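Local coordinates for protein putative reductase (Peptoclostridium difficile, PDB 5J6C) that binds flavin mononucleotide and, as a nitroreductase family member, probably uses it to reduce nitro compounds, possibly including the antibiotic metronidazole, at residues W140-N145 with S169-I174. Numbering follows the deposited sequence.
Sequences WIQVRN and SVECII. With FMN (flavin mononucleotide), chain C.
Ile141 and Ile173 form the hydrogen-bonded antiparallel pair that joins the end of strand 137-142, an outer strand of the sheet within this chain, to strand 168-177. The N-to-C directions of strand segments 140-142 and 169-174 make an angle of 146°, antiparallel but splayed. Ile141 N donates to Ile173 O at 2.7 Å, and Ile173 N returns the bond to Ile141 O at 2.9 Å. Trp140 with Ile174 and Gln142 with Cys172 are the flanking non-hydrogen-bonded pairs. Past the strand end, Val143 N and Arg144 N both bond to Glu171 O, approaching from the same face of its carbonyl plane.

The Trp140 indole is layered between Cys172 and the flavin. Cys172 SG lies over the six-membered ring, 3.9 Å from its centroid, while CB makes a CH-pi contact with the five-membered ring. On the opposite face lie FMN C6 and the methyl C7M. A chi1 of 176°, placing CG trans to the backbone N, sends the indole across the sheet face that also carries Cys172, where Trp140 NE1 donates to Gln142 OE1 at 2.8 Å. The bent Gln142 chain (chi2 62°) also brings NE2 to Arg144 O, which lies in the amide plane at 3.0 Å. Glu171 OE1 meets the indole edge at CZ2, and OE2 forms a long salt bridge with Arg144 NE. Arg144 NE has a stronger partner in Glu118 of the second subunit, which also accepts from Gln142 NE2. On the face of Ile141 and Ile173, Val143 CG1 packs against Val170 CG1 at 3.6 Å.

With Gln142 N bonded to FMN O4, the strand end contributes directly to the flavin pocket at the dimer interface. Bonds through both OE1 and NE2 fix the Gln142 amide's rotation. Glu171 OE1 also lies close to the carboxylate of Glu118 of the second subunit; each would tend to raise the other's proton affinity, and Arg144 probably offsets their repulsion.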
ATOM      1  N   TRP A 140       1.119   3.854  11.413  1.00 14.90           N
ATOM      2  CA  TRP A 140       1.439   2.473  11.096  1.00 17.23           C
ATOM      3  C   TRP A 140       2.479   1.970  12.089  1.00 17.95           C
ATOM      4  O   TRP A 140       3.469   2.654  12.365  1.00 18.68           O
ATOM      5  CB  TRP A 140       1.949   2.413   9.652  1.00 19.52           C
ATOM      6  CG  TRP A 140       2.449   1.111   9.060  1.00 20.21           C
ATOM      7  CD1 TRP A 140       3.399   0.273   9.573  1.00 18.01           C
ATOM      8  CD2 TRP A 140       2.075   0.558   7.778  1.00 16.60           C
ATOM      9  NE1 TRP A 140       3.624  -0.774   8.698  1.00 17.09           N
ATOM     10  CE2 TRP A 140       2.817  -0.626   7.599  1.00 16.47           C
ATOM     11  CE3 TRP A 140       1.165   0.943   6.782  1.00 17.72           C
ATOM     12  CZ2 TRP A 140       2.689  -1.430   6.458  1.00 17.46           C
ATOM     13  CZ3 TRP A 140       1.034   0.147   5.649  1.00 21.13           C
ATOM     14  CH2 TRP A 140       1.793  -1.032   5.500  1.00 18.95           C
ATOM     15  N   ILE A 141       2.247   0.791  12.648  1.00 19.11           N
ATOM     16  CA  ILE A 141       3.207   0.132  13.526  1.00 17.00           C
ATOM     17  C   ILE A 141       3.680  -1.120  12.799  1.00 18.58           C
ATOM     18  O   ILE A 141       2.901  -2.063  12.615  1.00 16.62           O
ATOM     19  CB  ILE A 141       2.590  -0.208  14.890  1.00 20.63           C
ATOM     20  CG1 ILE A 141       2.129   1.071  15.589  1.00 20.24           C
ATOM     21  CG2 ILE A 141       3.586  -0.981  15.758  1.00 20.88           C
ATOM     22  CD1 ILE A 141       1.364   0.809  16.842  1.00 20.05           C
ATOM     23  N   GLN A 142       4.945  -1.126  12.368  1.00 18.43           N
ATOM     24  CA  GLN A 142       5.482  -2.247  11.603  1.00 16.82           C
ATOM     25  C   GLN A 142       5.601  -3.492  12.480  1.00 17.60           C
ATOM     26  O   GLN A 142       6.133  -3.424  13.589  1.00 17.20           O
ATOM     27  CB  GLN A 142       6.848  -1.870  11.029  1.00 17.88           C
ATOM     28  CG  GLN A 142       7.464  -2.905  10.115  1.00 17.18           C
ATOM     29  CD  GLN A 142       6.633  -3.167   8.859  1.00 20.17           C
ATOM     30  OE1 GLN A 142       5.932  -2.283   8.372  1.00 18.61           O
ATOM     31  NE2 GLN A 142       6.715  -4.390   8.331  1.00 16.48           N
ATOM     32  N   VAL A 143       5.129  -4.639  11.969  1.00 20.32           N
ATOM     33  CA  VAL A 143       5.223  -5.927  12.658  1.00 18.15           C
ATOM     34  C   VAL A 143       6.087  -6.921  11.887  1.00 21.38           C
ATOM     35  O   VAL A 143       7.020  -7.518  12.446  1.00 18.17           O
ATOM     36  CB  VAL A 143       3.823  -6.523  12.934  1.00 17.46           C
ATOM     37  CG1 VAL A 143       3.951  -7.929  13.544  1.00 17.98           C
ATOM     38  CG2 VAL A 143       3.039  -5.590  13.865  1.00 17.70           C
ATOM     39  N   ARG A 144       5.779  -7.135  10.604  1.00 16.76           N
ATOM     40  CA  ARG A 144       6.592  -8.025   9.792  1.00 18.28           C
ATOM     41  C   ARG A 144       8.052  -7.590   9.850  1.00 19.61           C
ATOM     42  O   ARG A 144       8.357  -6.397   9.790  1.00 20.67           O
ATOM     43  CB  ARG A 144       6.096  -8.034   8.339  1.00 18.71           C
ATOM     44  CG  ARG A 144       6.723  -9.143   7.507  1.00 19.48           C
ATOM     45  CD  ARG A 144       6.405  -9.028   6.018  1.00 18.33           C
ATOM     46  NE  ARG A 144       7.051  -7.872   5.405  1.00 16.72           N
ATOM     47  CZ  ARG A 144       8.250  -7.904   4.835  1.00 17.79           C
ATOM     48  NH1 ARG A 144       8.762  -6.804   4.295  1.00 15.10           N
ATOM     49  NH2 ARG A 144       8.939  -9.038   4.808  1.00 20.14           N
ATOM     50  N   ASN A 145       8.956  -8.566  10.007  1.00 18.07           N
ATOM     51  CA  ASN A 145      10.396  -8.327  10.046  1.00 19.71           C
ATOM     52  C   ASN A 145      10.821  -7.531  11.270  1.00 22.39           C
ATOM     53  O   ASN A 145      11.918  -6.965  11.285  1.00 23.09           O
ATOM     54  CB  ASN A 145      10.893  -7.613   8.777  1.00 21.90           C
ATOM     55  CG  ASN A 145      11.061  -8.557   7.591  1.00 27.63           C
ATOM     56  OD1 ASN A 145      10.857  -9.768   7.699  1.00 29.18           O
ATOM     57  ND2 ASN A 145      11.412  -7.993   6.438  1.00 31.86           N
ATOM     58  N   SER A 169      -0.013 -14.383   9.135  1.00 22.55           N
ATOM     59  CA  SER A 169       1.100 -13.535   9.523  1.00 23.70           C
ATOM     60  C   SER A 169       0.589 -12.120   9.790  1.00 23.30           C
ATOM     61  O   SER A 169      -0.346 -11.655   9.133  1.00 22.02           O
ATOM     62  CB  SER A 169       2.168 -13.522   8.424  1.00 23.79           C
ATOM     63  OG  SER A 169       3.292 -12.775   8.838  1.00 27.82           O
ATOM     64  N   VAL A 170       1.215 -11.426  10.742  1.00 22.00           N
ATOM     65  CA  VAL A 170       0.815 -10.071  11.117  1.00 19.09           C
ATOM     66  C   VAL A 170       1.673  -9.079  10.354  1.00 17.91           C
ATOM     67  O   VAL A 170       2.905  -9.119  10.433  1.00 20.15           O
ATOM     68  CB  VAL A 170       0.925  -9.832  12.632  1.00 20.03           C
ATOM     69  CG1 VAL A 170       0.390  -8.436  12.973  1.00 17.30           C
ATOM     70  CG2 VAL A 170       0.161 -10.895  13.397  1.00 19.27           C
ATOM     71  N   GLU A 171       1.024  -8.190   9.605  1.00 18.62           N
ATOM     72  CA  GLU A 171       1.734  -7.210   8.795  1.00 17.12           C
ATOM     73  C   GLU A 171       2.071  -5.966   9.600  1.00 17.09           C
ATOM     74  O   GLU A 171       3.233  -5.547   9.653  1.00 19.36           O
ATOM     75  CB  GLU A 171       0.896  -6.829   7.565  1.00 19.63           C
ATOM     76  CG  GLU A 171       1.421  -5.602   6.828  1.00 16.63           C
ATOM     77  CD  GLU A 171       2.858  -5.767   6.354  1.00 20.44           C
ATOM     78  OE1 GLU A 171       3.615  -4.778   6.362  1.00 21.57           O
ATOM     79  OE2 GLU A 171       3.240  -6.890   5.978  1.00 20.22           O
ATOM     80  N   CYS A 172       1.075  -5.386  10.260  1.00 16.42           N
ATOM     81  CA  CYS A 172       1.236  -4.115  10.944  1.00 16.71           C
ATOM     82  C   CYS A 172      -0.002  -3.876  11.792  1.00 17.87           C
ATOM     83  O   CYS A 172      -1.040  -4.521  11.599  1.00 20.31           O
ATOM     84  CB  CYS A 172       1.422  -2.967   9.941  1.00 17.12           C
ATOM     85  SG  CYS A 172      -0.032  -2.727   8.859  1.00 16.14           S
ATOM     86  N   ILE A 173       0.126  -2.955  12.739  1.00 16.00           N
ATOM     87  CA  ILE A 173      -1.004  -2.417  13.488  1.00 18.55           C
ATOM     88  C   ILE A 173      -1.203  -0.963  13.073  1.00 17.65           C
ATOM     89  O   ILE A 173      -0.233  -0.197  12.990  1.00 18.39           O
ATOM     90  CB  ILE A 173      -0.772  -2.510  15.004  1.00 17.54           C
ATOM     91  CG1 ILE A 173      -0.221  -3.887  15.384  1.00 15.25           C
ATOM     92  CG2 ILE A 173      -2.072  -2.223  15.758  1.00 19.48           C
ATOM     93  CD1 ILE A 173      -0.182  -4.108  16.860  1.00 16.40           C
ATOM     94  N   ILE A 174      -2.452  -0.577  12.817  1.00 18.99           N
ATOM     95  CA  ILE A 174      -2.791   0.826  12.587  1.00 15.79           C
ATOM     96  C   ILE A 174      -3.484   1.331  13.845  1.00 16.06           C
ATOM     97  O   ILE A 174      -4.581   0.872  14.177  1.00 14.94           O
ATOM     98  CB  ILE A 174      -3.685   1.032  11.356  1.00 16.58           C
ATOM     99  CG1 ILE A 174      -3.086   0.387  10.105  1.00 19.77           C
ATOM    100  CG2 ILE A 174      -3.901   2.527  11.116  1.00 19.10           C
ATOM    101  CD1 ILE A 174      -1.829   1.069   9.608  1.00 19.98           C
TER
HETATM  102  N1  FMN C 201       5.875   4.888  12.888  1.00 16.28           N
HETATM  103  C2  FMN C 201       6.130   4.425  14.167  1.00 17.48           C
HETATM  104  O2  FMN C 201       6.088   5.184  15.124  1.00 20.22           O
HETATM  105  N3  FMN C 201       6.431   3.100  14.397  1.00 21.22           N
HETATM  106  C4  FMN C 201       6.504   2.214  13.341  1.00 19.17           C
HETATM  107  O4  FMN C 201       6.776   1.029  13.519  1.00 19.15           O
HETATM  108  C4A FMN C 201       6.273   2.672  12.055  1.00 21.37           C
HETATM  109  N5  FMN C 201       6.342   1.770  11.021  1.00 17.39           N
HETATM  110  C5A FMN C 201       6.075   2.191   9.746  1.00 21.04           C
HETATM  111  C6  FMN C 201       6.155   1.268   8.712  1.00 19.13           C
HETATM  112  C7  FMN C 201       5.891   1.668   7.427  1.00 15.35           C
HETATM  113  C7M FMN C 201       5.963   0.671   6.314  1.00 18.19           C
HETATM  114  C8  FMN C 201       5.561   2.980   7.172  1.00 20.40           C
HETATM  115  C8M FMN C 201       5.269   3.394   5.772  1.00 21.66           C
HETATM  116  C9  FMN C 201       5.483   3.910   8.192  1.00 19.93           C
HETATM  117  C9A FMN C 201       5.748   3.512   9.495  1.00 19.69           C
HETATM  118  N10 FMN C 201       5.684   4.423  10.540  1.00 22.08           N
HETATM  119  C10 FMN C 201       5.947   4.006  11.829  1.00 20.37           C
HETATM  120  C1' FMN C 201       5.328   5.857  10.274  1.00 19.08           C
HETATM  121  C2' FMN C 201       6.519   6.635   9.694  1.00 20.95           C
HETATM  122  O2' FMN C 201       7.413   7.022  10.723  1.00 21.88           O
HETATM  123  C3' FMN C 201       6.016   7.855   8.917  1.00 18.24           C
HETATM  124  O3' FMN C 201       5.045   7.434   7.989  1.00 19.28           O
HETATM  125  C4' FMN C 201       7.141   8.571   8.165  1.00 23.49           C
HETATM  126  O4' FMN C 201       8.089   9.039   9.102  1.00 15.95           O
HETATM  127  C5' FMN C 201       6.588   9.738   7.343  1.00 21.66           C
HETATM  128  O5' FMN C 201       6.039  10.683   8.236  1.00 23.56           O
HETATM  129  P   FMN C 201       4.478  11.061   8.158  1.00 21.28           P
HETATM  130  O1P FMN C 201       3.663   9.788   8.072  1.00 18.12           O
HETATM  131  O2P FMN C 201       4.058  11.837   9.386  1.00 21.24           O
HETATM  132  O3P FMN C 201       4.284  11.874   6.903  1.00 22.15           O